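Local coordinates for protein neck and C-terminal motor domain of Kar3 (Candida glabrata, PDB 4GKR) that probably couples ATP hydrolysis to force generation along microtubules as a mitotic kinesin-14 motor, and is bound here to ADP and magnesium, at residues N88-I99 with D129-I139. Numbering follows the deposited sequence.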
loop_
_atom_site.group_PDB
_atom_site.type_symbol
_atom_site.label_atom_id
_atom_site.label_comp_id
_atom_site.label_asym_id
_atom_site.label_seq_id
_atom_site.Cartn_x
_atom_site.Cartn_y
_atom_site.Cartn_z
ATOM N N ASN A 88 -6.827 7.631 10.723
ATOM C CA ASN A 88 -6.166 7.832 9.432
ATOM C C ASN A 88 -5.201 9.011 9.426
ATOM O O ASN A 88 -4.100 8.923 8.883
ATOM C CB ASN A 88 -7.198 7.991 8.316
ATOM C CG ASN A 88 -7.711 6.661 7.803
ATOM O OD1 ASN A 88 -7.319 5.599 8.280
ATOM N ND2 ASN A 88 -8.582 6.714 6.817
ATOM N N ASP A 89 -5.609 10.107 10.059
ATOM C CA ASP A 89 -4.758 11.296 10.133
ATOM C C ASP A 89 -3.475 11.068 10.911
ATOM O O ASP A 89 -2.418 11.529 10.499
ATOM C CB ASP A 89 -5.530 12.487 10.694
ATOM C CG ASP A 89 -6.515 13.061 9.688
ATOM O OD1 ASP A 89 -6.188 13.079 8.471
ATOM O OD2 ASP A 89 -7.622 13.481 10.109
ATOM N N GLU A 90 -3.568 10.344 12.018
ATOM C CA GLU A 90 -2.391 10.054 12.824
ATOM C C GLU A 90 -1.463 9.134 12.046
ATOM O O GLU A 90 -0.247 9.319 12.031
ATOM C CB GLU A 90 -2.789 9.442 14.182
ATOM N N ILE A 91 -2.057 8.164 11.368
ATOM C CA ILE A 91 -1.314 7.224 10.552
ATOM C C ILE A 91 -0.563 7.895 9.404
ATOM O O ILE A 91 0.530 7.462 9.046
ATOM C CB ILE A 91 -2.222 6.079 10.073
ATOM C CG1 ILE A 91 -2.372 5.068 11.214
ATOM C CG2 ILE A 91 -1.660 5.417 8.822
ATOM C CD1 ILE A 91 -3.277 3.902 10.910
ATOM N N PHE A 92 -1.121 8.957 8.835
ATOM C CA PHE A 92 -0.402 9.640 7.764
ATOM C C PHE A 92 0.863 10.377 8.222
ATOM O O PHE A 92 1.821 10.503 7.448
ATOM C CB PHE A 92 -1.296 10.563 6.937
ATOM C CG PHE A 92 -0.671 10.958 5.636
ATOM C CD1 PHE A 92 -0.637 10.059 4.568
ATOM C CD2 PHE A 92 -0.050 12.188 5.492
ATOM C CE1 PHE A 92 -0.034 10.393 3.364
ATOM C CE2 PHE A 92 0.574 12.521 4.292
ATOM C CZ PHE A 92 0.572 11.626 3.226
ATOM N N LYS A 93 0.873 10.854 9.469
ATOM C CA LYS A 93 2.058 11.531 10.022
ATOM C C LYS A 93 3.278 10.611 9.899
ATOM O O LYS A 93 4.354 11.060 9.519
ATOM C CB LYS A 93 1.828 11.978 11.474
ATOM N N GLU A 94 3.069 9.318 10.158
ATOM C CA GLU A 94 4.101 8.280 10.061
ATOM C C GLU A 94 4.297 7.687 8.648
ATOM O O GLU A 94 5.015 6.710 8.491
ATOM C CB GLU A 94 3.823 7.162 11.085
ATOM N N VAL A 95 3.680 8.276 7.628
ATOM C CA VAL A 95 3.832 7.820 6.230
ATOM C C VAL A 95 4.362 8.964 5.334
ATOM O O VAL A 95 4.963 8.739 4.258
ATOM C CB VAL A 95 2.472 7.313 5.668
ATOM C CG1 VAL A 95 2.528 7.084 4.177
ATOM C CG2 VAL A 95 2.038 6.038 6.366
ATOM N N GLY A 96 4.125 10.192 5.793
ATOM C CA GLY A 96 4.442 11.389 5.036
ATOM C C GLY A 96 5.867 11.418 4.547
ATOM O O GLY A 96 6.117 11.708 3.387
ATOM N N GLN A 97 6.797 11.089 5.427
ATOM C CA GLN A 97 8.210 11.108 5.090
ATOM C C GLN A 97 8.529 10.200 3.901
ATOM O O GLN A 97 9.306 10.578 3.023
ATOM C CB GLN A 97 9.058 10.748 6.309
ATOM C CG GLN A 97 10.475 10.322 5.960
ATOM C CD GLN A 97 11.524 10.848 6.929
ATOM O OE1 GLN A 97 11.209 11.527 7.926
ATOM N NE2 GLN A 97 12.796 10.544 6.632
ATOM N N LEU A 98 7.915 9.019 3.864
ATOM C CA LEU A 98 8.059 8.113 2.739
ATOM C C LEU A 98 7.562 8.741 1.432
ATOM O O LEU A 98 8.245 8.656 0.403
ATOM C CB LEU A 98 7.356 6.785 3.035
ATOM C CG LEU A 98 7.299 5.735 1.924
ATOM C CD1 LEU A 98 8.647 5.099 1.679
ATOM C CD2 LEU A 98 6.280 4.679 2.299
ATOM N N ILE A 99 6.389 9.373 1.464
ATOM C CA ILE A 99 5.837 10.063 0.277
ATOM C C ILE A 99 6.795 11.105 -0.317
ATOM O O ILE A 99 6.919 11.228 -1.538
ATOM C CB ILE A 99 4.487 10.757 0.580
ATOM C CG1 ILE A 99 3.464 9.748 1.114
ATOM C CG2 ILE A 99 3.914 11.396 -0.678
ATOM C CD1 ILE A 99 3.271 8.532 0.221
ATOM N N ASP A 129 -9.267 11.144 4.446
ATOM C CA ASP A 129 -8.404 10.551 5.463
ATOM C C ASP A 129 -7.421 9.490 4.910
ATOM O O ASP A 129 -6.293 9.367 5.395
ATOM C CB ASP A 129 -9.290 9.927 6.558
ATOM C CG ASP A 129 -9.582 10.890 7.724
ATOM O OD1 ASP A 129 -8.670 11.130 8.551
ATOM O OD2 ASP A 129 -10.732 11.384 7.851
ATOM N N GLY A 130 -7.844 8.724 3.908
ATOM C CA GLY A 130 -7.101 7.530 3.500
ATOM C C GLY A 130 -5.751 7.818 2.866
ATOM O O GLY A 130 -5.491 8.931 2.421
ATOM N N ILE A 131 -4.887 6.813 2.813
ATOM C CA ILE A 131 -3.566 6.984 2.207
ATOM C C ILE A 131 -3.623 7.674 0.826
ATOM O O ILE A 131 -2.860 8.609 0.576
ATOM C CB ILE A 131 -2.773 5.658 2.147
ATOM C CG1 ILE A 131 -2.572 5.066 3.553
ATOM C CG2 ILE A 131 -1.430 5.842 1.455
ATOM C CD1 ILE A 131 -2.130 6.061 4.610
ATOM N N VAL A 132 -4.534 7.254 -0.053
ATOM C CA VAL A 132 -4.617 7.866 -1.394
ATOM C C VAL A 132 -4.983 9.372 -1.360
ATOM O O VAL A 132 -4.181 10.207 -1.784
ATOM C CB VAL A 132 -5.511 7.051 -2.362
ATOM C CG1 VAL A 132 -5.838 7.849 -3.616
ATOM C CG2 VAL A 132 -4.858 5.722 -2.705
ATOM N N PRO A 133 -6.168 9.743 -0.841
ATOM C CA PRO A 133 -6.383 11.209 -0.783
ATOM C C PRO A 133 -5.323 11.974 0.026
ATOM O O PRO A 133 -4.940 13.069 -0.363
ATOM C CB PRO A 133 -7.759 11.355 -0.141
ATOM C CG PRO A 133 -8.072 10.031 0.445
ATOM C CD PRO A 133 -7.353 8.999 -0.382
ATOM N N ALA A 134 -4.832 11.405 1.119
ATOM C CA ALA A 134 -3.810 12.082 1.921
ATOM C C ALA A 134 -2.505 12.263 1.133
ATOM O O ALA A 134 -1.889 13.331 1.174
ATOM C CB ALA A 134 -3.547 11.322 3.202
ATOM N N THR A 135 -2.098 11.219 0.417
ATOM C CA THR A 135 -0.898 11.273 -0.361
ATOM C C THR A 135 -1.024 12.355 -1.398
ATOM O O THR A 135 -0.150 13.212 -1.488
ATOM C CB THR A 135 -0.617 9.920 -1.014
ATOM O OG1 THR A 135 -0.267 8.989 0.014
ATOM C CG2 THR A 135 0.525 10.004 -1.999
ATOM N N ILE A 136 -2.115 12.337 -2.166
ATOM C CA ILE A 136 -2.308 13.329 -3.223
ATOM C C ILE A 136 -2.222 14.735 -2.635
ATOM O O ILE A 136 -1.503 15.595 -3.145
ATOM C CB ILE A 136 -3.617 13.110 -4.012
ATOM C CG1 ILE A 136 -3.425 11.972 -5.029
ATOM C CG2 ILE A 136 -4.038 14.383 -4.741
ATOM C CD1 ILE A 136 -4.692 11.240 -5.447
ATOM N N ASN A 137 -2.903 14.946 -1.524
ATOM C CA ASN A 137 -2.873 16.256 -0.875
ATOM C C ASN A 137 -1.481 16.685 -0.404
ATOM O O ASN A 137 -1.080 17.841 -0.571
ATOM C CB ASN A 137 -3.829 16.281 0.300
ATOM C CG ASN A 137 -4.389 17.650 0.537
ATOM O OD1 ASN A 137 -5.024 18.239 -0.358
ATOM N ND2 ASN A 137 -4.150 18.192 1.735
ATOM N N HIS A 138 -0.747 15.737 0.166
ATOM C CA HIS A 138 0.567 15.995 0.688
ATOM C C HIS A 138 1.494 16.409 -0.415
ATOM O O HIS A 138 2.287 17.341 -0.258
ATOM C CB HIS A 138 1.086 14.745 1.385
ATOM C CG HIS A 138 2.279 14.998 2.249
ATOM N ND1 HIS A 138 2.178 15.573 3.469
ATOM C CD2 HIS A 138 3.634 14.778 2.022
ATOM C CE1 HIS A 138 3.412 15.702 4.004
ATOM N NE2 HIS A 138 4.302 15.212 3.119
ATOM N N ILE A 139 1.379 15.730 -1.555
ATOM C CA ILE A 139 2.205 16.011 -2.713
ATOM C C ILE A 139 1.977 17.411 -3.268
ATOM O O ILE A 139 2.926 18.060 -3.691
ATOM C CB ILE A 139 2.008 14.941 -3.786
ATOM C CG1 ILE A 139 2.811 13.702 -3.411
ATOM C CG2 ILE A 139 2.434 15.416 -5.166
ATOM C CD1 ILE A 139 2.282 12.463 -4.105
#
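The ring of F92 drops as a knob into a hole formed by I131, A134, T135 and H138 of helix 131-147. Its CG lies anti to the backbone N (chi1 -164°), carrying the ring to the partner helix. There A134 CB sits over one face, 3.7 Å from the F92 ring centroid, in a CH-pi contact, while the F92 edge meets the face of H138 in an offset edge-to-face pair with planes at 65°. T135 OG1 donates to I131 O (2.7 Å) from above the carbonyl plane, T135 N coming from the opposite face; the hydroxyl also touches F92 CE1 and I99 CD1. Deeper in, I99 CG2 packs on I139 CG1 at 3.7 Å, and both isoleucines rest on L264 of strand 259-268. The other end is looser where D89 faces solvent, its carboxylate near that of D129 with no hydrogen bond between them. Their buried neighbour N88 packs CB and ND2 against D129 CB; its OD1 is hydrogen-bonded to R35 of the ADP pocket, its ND2 weakly to Y122 O. Helices 88-93 and 131-139 cross at -52° beside the central sheet of the kinesin motor domain's P-loop NTPase core, the N88 side chain about 5 Å from bound ADP.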